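Local coordinates for protein UDP-glucose 4-epimerase (Campylobacter jejuni subsp. jejuni serotype O:2, PDB 7K3P) that probably interconverts UDP-glucose and UDP-galactose, and likely their N-acetylated counterparts, by NAD-dependent epimerisation at C4 of the sugar, at residues L211-A216 and E285-V290; L227-D232 and D238-R243. The protein carries 2 engineered substitutions. All blocks are in the same frame, centred on the assembly; numbering follows the deposited sequence.

Contact 1: residues L211-A216 and E285-V290; sequences LLIKVA and EAMKKV
Met287 reaches out from helix 280-291 and lays its bent side chain against Ile213 and Ala216, which follow each other by one turn on helix 212-220. The two backbones come closest at Ala216 and Met287, whose CA atoms lie 6.5 Å apart, a near approach favoured by the small alanine. At the root of the methionine, its CB stands 4.1 Å from the Ala216 methyl, CB. With CG anti to the backbone N (chi1 -173°), the next carbon is carried forward onto the neighbouring helix, where Met287 CG meets the carbonyl O of Ala216 at 3.6 Å and its CB at 4.0 Å. SD stands farther from helix 212-220 than the carbons on either side of it and carries the bend. Turns at chi2 (62°) and chi3 (68°) fold the end of the chain back, so that the terminal CE methyl drops to 4.1 Å from Ala216 CB. Beside this, CE approaches the carbonyl O of Ile213 at 4.0 Å and the Ile213 CG2 branch at 4.3 Å. The hook of the methionine lies over one side of the alanine methyl, with CB, CG and CE all close to it. Helix 330-343 packs on the same cluster, with Cys334 against Met287, and Ile333 and Ala337 against Ile213. Salt bridges to that helix join Lys214 to Glu341 and Lys289 to Glu331. The contact itself rests on the methionine's carbons packing against methyls and the backbone carbonyls of Ala216 and Ile213; it joins two helices outside the NAD-binding parallel sheet, in the part of the epimerase fold that probably holds the nucleotide sugar, and shape rather than directional bonding sets how they fit.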
loop_
_atom_site.group_PDB
_atom_site.type_symbol
_atom_site.label_atom_id
_atom_site.label_comp_id
_atom_site.label_asym_id
_atom_site.label_seq_id
_atom_site.Cartn_x
_atom_site.Cartn_y
_atom_site.Cartn_z
ATOM N N LEU A 211 1.595 23.057 11.211
ATOM C CA LEU A 211 2.539 23.820 10.389
ATOM C C LEU A 211 2.835 25.181 11.029
ATOM O O LEU A 211 3.328 26.099 10.357
ATOM C CB LEU A 211 1.973 24.019 8.978
ATOM C CG LEU A 211 1.827 22.758 8.122
ATOM C CD1 LEU A 211 0.973 23.003 6.866
ATOM C CD2 LEU A 211 3.209 22.285 7.734
ATOM N N LEU A 212 2.527 25.306 12.319
ATOM C CA LEU A 212 2.663 26.588 13.032
ATOM C C LEU A 212 4.056 27.234 12.950
ATOM O O LEU A 212 4.176 28.437 12.715
ATOM C CB LEU A 212 2.248 26.432 14.494
ATOM C CG LEU A 212 2.722 27.565 15.415
ATOM C CD1 LEU A 212 2.000 28.868 15.114
ATOM C CD2 LEU A 212 2.564 27.183 16.872
ATOM N N ILE A 213 5.105 26.443 13.146
ATOM C CA ILE A 213 6.458 26.991 13.050
ATOM C C ILE A 213 6.785 27.474 11.628
ATOM O O ILE A 213 7.390 28.537 11.448
ATOM C CB ILE A 213 7.513 25.998 13.534
ATOM C CG1 ILE A 213 7.255 25.647 14.998
ATOM C CG2 ILE A 213 8.903 26.586 13.388
ATOM C CD1 ILE A 213 8.523 25.374 15.798
ATOM N N LYS A 214 6.379 26.701 10.624
ATOM C CA LYS A 214 6.594 27.105 9.233
ATOM C C LYS A 214 5.888 28.441 8.950
ATOM O O LYS A 214 6.486 29.367 8.401
ATOM C CB LYS A 214 6.122 26.009 8.269
ATOM C CG LYS A 214 6.330 26.322 6.783
ATOM C CD LYS A 214 7.810 26.449 6.426
ATOM C CE LYS A 214 8.020 26.504 4.911
ATOM N NZ LYS A 214 9.471 26.629 4.564
ATOM N N VAL A 215 4.626 28.544 9.355
ATOM C CA VAL A 215 3.852 29.772 9.164
ATOM C C VAL A 215 4.490 30.959 9.900
ATOM O O VAL A 215 4.628 32.056 9.348
ATOM C CB VAL A 215 2.397 29.583 9.648
ATOM C CG1 VAL A 215 1.673 30.919 9.736
ATOM C CG2 VAL A 215 1.656 28.629 8.737
ATOM N N ALA A 216 4.877 30.733 11.149
ATOM C CA ALA A 216 5.539 31.766 11.939
ATOM C C ALA A 216 6.824 32.237 11.245
ATOM O O ALA A 216 7.084 33.433 11.155
ATOM C CB ALA A 216 5.838 31.253 13.338
ATOM N N GLU A 285 5.799 34.257 20.196
ATOM C CA GLU A 285 6.738 35.009 21.035
ATOM C C GLU A 285 8.194 34.659 20.696
ATOM O O GLU A 285 9.010 35.545 20.437
ATOM C CB GLU A 285 6.461 34.767 22.528
ATOM C CG GLU A 285 7.098 35.817 23.465
ATOM C CD GLU A 285 7.066 35.419 24.949
ATOM O OE1 GLU A 285 8.150 35.172 25.526
ATOM O OE2 GLU A 285 5.966 35.367 25.543
ATOM N N ALA A 286 8.508 33.364 20.684
ATOM C CA ALA A 286 9.846 32.902 20.321
ATOM C C ALA A 286 10.281 33.344 18.918
ATOM O O ALA A 286 11.399 33.823 18.735
ATOM C CB ALA A 286 9.945 31.385 20.463
ATOM N N MET A 287 9.419 33.179 17.920
ATOM C CA MET A 287 9.800 33.564 16.561
ATOM C C MET A 287 10.078 35.065 16.460
ATOM O O MET A 287 11.041 35.486 15.797
ATOM C CB MET A 287 8.735 33.154 15.539
ATOM C CG MET A 287 9.172 33.376 14.092
ATOM S SD MET A 287 10.630 32.387 13.624
ATOM C CE MET A 287 9.933 30.724 13.680
ATOM N N LYS A 288 9.240 35.868 17.117
ATOM C CA LYS A 288 9.406 37.319 17.099
ATOM C C LYS A 288 10.724 37.729 17.765
ATOM O O LYS A 288 11.484 38.539 17.225
ATOM C CB LYS A 288 8.203 38.021 17.754
ATOM C CG LYS A 288 6.933 37.998 16.890
ATOM C CD LYS A 288 5.759 38.789 17.497
ATOM C CE LYS A 288 4.757 39.136 16.387
ATOM N NZ LYS A 288 3.552 39.890 16.834
ATOM N N LYS A 289 10.994 37.149 18.928
ATOM C CA LYS A 289 12.196 37.468 19.697
ATOM C C LYS A 289 13.476 37.123 18.936
ATOM O O LYS A 289 14.440 37.895 18.914
ATOM C CB LYS A 289 12.180 36.718 21.032
ATOM C CG LYS A 289 13.476 36.850 21.812
ATOM C CD LYS A 289 13.435 36.054 23.110
ATOM C CE LYS A 289 14.792 36.104 23.805
ATOM N NZ LYS A 289 14.779 35.393 25.107
ATOM N N VAL A 290 13.461 35.956 18.303
ATOM C CA VAL A 290 14.627 35.405 17.627
ATOM C C VAL A 290 14.890 36.048 16.268
ATOM O O VAL A 290 16.029 36.083 15.797
ATOM C CB VAL A 290 14.459 33.877 17.476
ATOM C CG1 VAL A 290 14.634 33.445 16.028
ATOM C CG2 VAL A 290 15.393 33.151 18.415
#

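Contact 2: residues L227-D232 and D238-R243; sequences LFIFGD and DGTCIR. With ACT (acetate ion), chain G.
Asp232 and Gly239 meet backbone to backbone, CA to CA 4.6 Å, the carbonyl O of Gly239 lying 3.0 Å from the carbonyl C of Asp232. Gly231 and Gly239 both take positive phi, and the lack of a side chain lets Gly239 sit close against Asp232 O. One water links the segments, donating to Gly231 O at 2.8 Å and accepting from Cys241 N at 2.9 Å. Among the side chains, Ile229 and Thr240 cross at their methyls, CG2 to CG2 3.8 Å. Thr240 is oriented by an Asx turn, in which Asp238 OD1 receives the backbone N of Thr240 at 2.9 Å, nearly in line with its C-O bond. Thr240 OG1 donates to the same Asp238 OD1 at 2.6 Å, on the syn side but somewhat out of the carboxylate plane, and accepts from the backbone N of Lys281, while Asp238 OD2 bonds Ser279. The last two tie the bend to the first turn of helix 280-291 and to strand 278-279. The chain here passes from strand 226-230, paired with strand 296-300, to strand 242-246 of a separate mixed sheet in the epimerase fold. At its far end, a bend at chi2 (-61°) curls the Arg243 guanidinium back, and NH1 donates to Ile242 O from above the carbonyl plane. Arg243 NE and NH2 grip an acetate with the guanidinium edge, Arg243 NE to acetate OXT at 2.8 Å, and NH2 also bonds Pro307 O. The acetate probably comes from the crystallisation liquor; in related epimerases the equivalent arginine meets the UDP-sugar diphosphate, which this edge may likewise bind.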
loop_
_atom_site.group_PDB
_atom_site.type_symbol
_atom_site.label_atom_id
_atom_site.label_comp_id
_atom_site.label_asym_id
_atom_site.label_seq_id
_atom_site.Cartn_x
_atom_site.Cartn_y
_atom_site.Cartn_z
ATOM N N LEU A 227 -0.443 36.150 10.561
ATOM C CA LEU A 227 -0.569 34.848 11.218
ATOM C C LEU A 227 -1.837 34.888 12.070
ATOM O O LEU A 227 -2.024 35.810 12.863
ATOM C CB LEU A 227 0.659 34.561 12.096
ATOM C CG LEU A 227 0.784 33.228 12.842
ATOM C CD1 LEU A 227 2.230 32.983 13.257
ATOM C CD2 LEU A 227 -0.121 33.186 14.066
ATOM N N PHE A 228 -2.713 33.905 11.908
ATOM C CA PHE A 228 -3.947 33.893 12.678
ATOM C C PHE A 228 -3.877 32.892 13.827
ATOM O O PHE A 228 -3.469 31.748 13.639
ATOM C CB PHE A 228 -5.137 33.563 11.772
ATOM C CG PHE A 228 -5.613 34.725 10.931
ATOM C CD1 PHE A 228 -6.285 35.792 11.516
ATOM C CD2 PHE A 228 -5.409 34.739 9.561
ATOM C CE1 PHE A 228 -6.736 36.863 10.749
ATOM C CE2 PHE A 228 -5.862 35.805 8.784
ATOM C CZ PHE A 228 -6.526 36.865 9.381
ATOM N N ILE A 229 -4.268 33.323 15.023
ATOM C CA ILE A 229 -4.452 32.386 16.120
ATOM C C ILE A 229 -5.918 31.976 16.155
ATOM O O ILE A 229 -6.779 32.791 16.499
ATOM C CB ILE A 229 -4.116 33.007 17.475
ATOM C CG1 ILE A 229 -2.720 33.624 17.468
ATOM C CG2 ILE A 229 -4.224 31.957 18.572
ATOM C CD1 ILE A 229 -2.307 34.155 18.832
ATOM N N PHE A 230 -6.206 30.727 15.806
ATOM C CA PHE A 230 -7.577 30.234 15.832
ATOM C C PHE A 230 -7.951 29.701 17.200
ATOM O O PHE A 230 -7.714 28.528 17.499
ATOM C CB PHE A 230 -7.779 29.165 14.764
ATOM C CG PHE A 230 -7.658 29.693 13.367
ATOM C CD1 PHE A 230 -8.670 30.467 12.815
ATOM C CD2 PHE A 230 -6.529 29.428 12.609
ATOM C CE1 PHE A 230 -8.557 30.963 11.518
ATOM C CE2 PHE A 230 -6.409 29.918 11.323
ATOM C CZ PHE A 230 -7.428 30.686 10.775
ATOM N N GLY A 231 -8.531 30.567 18.032
ATOM C CA GLY A 231 -8.953 30.180 19.370
ATOM C C GLY A 231 -7.891 30.463 20.419
ATOM O O GLY A 231 -6.714 30.103 20.242
ATOM N N ASP A 232 -8.304 31.111 21.510
ATOM C CA ASP A 232 -7.407 31.420 22.614
ATOM C C ASP A 232 -8.051 31.057 23.942
ATOM O O ASP A 232 -7.619 31.524 24.997
ATOM C CB ASP A 232 -6.984 32.898 22.601
ATOM C CG ASP A 232 -8.139 33.853 22.923
ATOM O OD1 ASP A 232 -9.323 33.457 22.803
ATOM O OD2 ASP A 232 -7.854 35.017 23.277
ATOM N N ASP A 238 -1.871 28.355 28.035
ATOM C CA ASP A 238 -2.157 29.742 27.671
ATOM C C ASP A 238 -3.421 29.921 26.809
ATOM O O ASP A 238 -3.630 30.988 26.230
ATOM C CB ASP A 238 -0.943 30.383 26.987
ATOM C CG ASP A 238 -0.588 29.712 25.659
ATOM O OD1 ASP A 238 -1.467 29.085 25.038
ATOM O OD2 ASP A 238 0.574 29.830 25.227
ATOM N N GLY A 239 -4.251 28.883 26.719
ATOM C CA GLY A 239 -5.475 28.959 25.938
ATOM C C GLY A 239 -5.334 28.723 24.436
ATOM O O GLY A 239 -6.337 28.662 23.734
ATOM N N THR A 240 -4.103 28.600 23.933
ATOM C CA THR A 240 -3.897 28.354 22.503
ATOM C C THR A 240 -3.529 26.889 22.236
ATOM O O THR A 240 -3.229 26.139 23.172
ATOM C CB THR A 240 -2.843 29.298 21.878
ATOM O OG1 THR A 240 -1.551 29.057 22.458
ATOM C CG2 THR A 240 -3.234 30.760 22.091
ATOM N N CYS A 241 -3.570 26.486 20.964
ATOM C CA CYS A 241 -3.308 25.096 20.589
ATOM C C CYS A 241 -1.870 24.663 20.899
ATOM O O CYS A 241 -0.935 25.449 20.779
ATOM C CB CYS A 241 -3.619 24.870 19.093
ATOM S SG CYS A 241 -5.415 24.745 18.775
ATOM N N ILE A 242 -1.718 23.402 21.295
ATOM C CA ILE A 242 -0.410 22.816 21.549
ATOM C C ILE A 242 -0.083 21.784 20.460
ATOM O O ILE A 242 -0.856 20.853 20.208
ATOM C CB ILE A 242 -0.359 22.159 22.948
ATOM C CG1 ILE A 242 -0.489 23.244 24.030
ATOM C CG2 ILE A 242 0.942 21.367 23.124
ATOM C CD1 ILE A 242 -0.560 22.718 25.450
ATOM N N ARG A 243 1.057 21.962 19.804
ATOM C CA ARG A 243 1.464 21.037 18.750
ATOM C C ARG A 243 2.913 20.595 18.920
ATOM O O ARG A 243 3.656 21.168 19.715
ATOM C CB ARG A 243 1.264 21.664 17.363
ATOM C CG ARG A 243 -0.204 21.892 17.009
ATOM C CD ARG A 243 -0.966 20.575 16.982
ATOM N NE ARG A 243 -2.336 20.740 16.489
ATOM C CZ ARG A 243 -3.390 21.022 17.252
ATOM N NH1 ARG A 243 -3.249 21.189 18.561
ATOM N NH2 ARG A 243 -4.597 21.138 16.702
HETATM C C ACT G . -4.173 20.383 13.481
HETATM O O ACT G . -5.248 20.958 13.804
HETATM O OXT ACT G . -3.092 20.944 13.795
HETATM C CH3 ACT G . -4.168 19.086 12.732
HETATM O O HOH W 1 -4.813 28.374 19.188
#

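Overall arrangement
The centres of contacts 1 and 2 lie 13 Å apart, on the same side of the chain's centre. Along the chain, 211-216 comes first, then 227-232 and 238-243, and finally 285-290, which returns to close contact 1 around contact 2. Helix 212-220 leads into strand 226-230, and the two contacts touch where Leu227 CD1 packs 3.8 Å from Ala216 CA. Helix 280-291 joins them too: it packs on helix 212-220 in contact 1, while its beginning meets Asp238 and Thr240 of contact 2. Both thus belong to one unit of these helices and strand, apart from the seven-stranded parallel sheet, in the region that typically holds the nucleotide sugar in this family.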